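Local coordinates for protein N-isopropylammelide isopropylaminohydrolase (Burkholderia multivorans ATCC 17616, PDB 6NBO) that belongs to the amidohydrolase family, with a metal-binding domain of the TIM-barrel type that holds zinc ions, at residues V203-A208 / L240-K245. Numbering follows the deposited sequence.
Sequences VLFGIA and LGMQHK
The ring of Phe205 meets the sulfur of Met242 at its edge: SD lies near the ring plane, 77° from the normal and 4.8 Å from the ring centroid. This is a Met-aromatic contact of the edge type, in the outer layer of the TIM-barrel fold, where helix 197-211 packs beside the loop that leads from helix 223-239 into strand 246-250. SD sits beside one ortho-meta side of the ring, 3.6 Å from CD2 and 3.8 Å from CE2 of Phe205. Leu240 adds a second, purely apolar touch. Its CD1 comes obliquely to the root of the ring, 3.8 Å from Phe205 CD2 and about as near to Phe205 CB, so that one methyl bears on both the ring and its stem.

Leu240 and Met242 flank the residue at which the chain leaves helix 223-239. Gly241, with positive phi, ends that helix in a Schellman motif, and Met242 follows as the centre of an inverse gamma turn and the first residue of a type II turn closed by Lys245 N to Met242 O (3.2 Å). The loop is tied further to its surroundings by Lys245 NZ, bonded to Gly212 O, and by Gln243 NE2, bonded to Glu271 O. Leu215 of strand 215-219 touches Phe205, Ala208 and Met242 alike, joining this outer contact to the barrel wall, while Thr237 packs on both Phe205 and Met242. With chi3 at 69° the Met242 chain folds at its sulfur, so that SD rather than the terminal methyl meets the ring; CE stops 4.7 Å from Ala208 CB, just short of contact.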
# COMPACT_ATOMS: atom_id res chain seq x y z
N VAL A 203 1.47 -16.94 -18.39
CA VAL A 203 2.90 -16.66 -18.21
C VAL A 203 3.16 -16.11 -16.81
O VAL A 203 4.06 -16.57 -16.09
CB VAL A 203 3.40 -15.70 -19.31
CG1 VAL A 203 4.75 -15.09 -18.91
CG2 VAL A 203 3.53 -16.43 -20.65
N LEU A 204 2.38 -15.11 -16.40
CA LEU A 204 2.58 -14.50 -15.09
C LEU A 204 2.35 -15.49 -13.96
O LEU A 204 3.16 -15.59 -13.03
CB LEU A 204 1.66 -13.29 -14.95
CG LEU A 204 2.01 -12.07 -15.79
CD1 LEU A 204 0.89 -11.04 -15.67
CD2 LEU A 204 3.35 -11.49 -15.33
N PHE A 205 1.23 -16.23 -14.00
CA PHE A 205 1.01 -17.19 -12.92
C PHE A 205 2.07 -18.29 -12.91
O PHE A 205 2.42 -18.80 -11.84
CB PHE A 205 -0.41 -17.80 -13.00
CG PHE A 205 -1.45 -16.96 -12.30
CD1 PHE A 205 -2.00 -15.86 -12.93
CD2 PHE A 205 -1.82 -17.25 -11.00
CE1 PHE A 205 -2.95 -15.06 -12.28
CE2 PHE A 205 -2.77 -16.47 -10.34
CZ PHE A 205 -3.33 -15.37 -10.98
N GLY A 206 2.58 -18.66 -14.09
CA GLY A 206 3.64 -19.65 -14.13
C GLY A 206 4.89 -19.18 -13.41
O GLY A 206 5.50 -19.92 -12.63
N ILE A 207 5.27 -17.92 -13.64
CA ILE A 207 6.46 -17.39 -12.98
C ILE A 207 6.26 -17.34 -11.48
O ILE A 207 7.12 -17.78 -10.71
CB ILE A 207 6.82 -16.01 -13.55
CG1 ILE A 207 7.16 -16.12 -15.04
CG2 ILE A 207 7.99 -15.38 -12.75
CD1 ILE A 207 7.23 -14.76 -15.74
N ALA A 208 5.12 -16.81 -11.03
CA ALA A 208 4.88 -16.70 -9.60
C ALA A 208 4.84 -18.08 -8.95
O ALA A 208 5.38 -18.28 -7.86
CB ALA A 208 3.57 -15.95 -9.34
N LEU A 240 -5.02 -22.87 -9.32
CA LEU A 240 -3.73 -23.09 -8.67
C LEU A 240 -3.80 -23.06 -7.15
O LEU A 240 -2.77 -23.16 -6.49
CB LEU A 240 -2.71 -22.05 -9.16
CG LEU A 240 -2.40 -22.17 -10.65
CD1 LEU A 240 -1.47 -21.05 -11.10
CD2 LEU A 240 -1.79 -23.53 -10.95
N GLY A 241 -5.00 -22.93 -6.58
CA GLY A 241 -5.12 -22.84 -5.13
C GLY A 241 -4.35 -21.68 -4.53
O GLY A 241 -3.77 -21.81 -3.45
N MET A 242 -4.34 -20.53 -5.21
CA MET A 242 -3.57 -19.38 -4.73
C MET A 242 -4.40 -18.47 -3.83
O MET A 242 -4.50 -17.26 -4.03
CB MET A 242 -2.97 -18.63 -5.90
CG MET A 242 -1.86 -19.43 -6.56
SD MET A 242 -0.90 -18.49 -7.72
CE MET A 242 -0.04 -17.37 -6.62
N GLN A 243 -4.96 -19.11 -2.81
CA GLN A 243 -5.78 -18.46 -1.79
C GLN A 243 -5.03 -17.34 -1.10
O GLN A 243 -3.93 -17.53 -0.58
CB GLN A 243 -6.18 -19.52 -0.76
CG GLN A 243 -7.24 -19.10 0.20
CD GLN A 243 -8.60 -19.00 -0.45
OE1 GLN A 243 -8.78 -19.46 -1.58
NE2 GLN A 243 -9.56 -18.41 0.25
N HIS A 244 -5.65 -16.16 -1.07
CA HIS A 244 -5.09 -15.01 -0.36
C HIS A 244 -3.69 -14.66 -0.86
O HIS A 244 -2.86 -14.15 -0.11
CB HIS A 244 -5.06 -15.25 1.16
CG HIS A 244 -6.41 -15.42 1.80
ND1 HIS A 244 -7.00 -16.65 2.00
CD2 HIS A 244 -7.27 -14.51 2.32
CE1 HIS A 244 -8.17 -16.49 2.60
NE2 HIS A 244 -8.36 -15.20 2.80
N LYS A 245 -3.40 -14.95 -2.12
CA LYS A 245 -2.11 -14.61 -2.71
C LYS A 245 -2.22 -13.70 -3.92
O LYS A 245 -1.19 -13.36 -4.51
CB LYS A 245 -1.34 -15.88 -3.09
CG LYS A 245 -0.68 -16.55 -1.90
CD LYS A 245 0.04 -17.82 -2.31
CE LYS A 245 1.54 -17.72 -2.07
NZ LYS A 245 2.23 -18.97 -2.52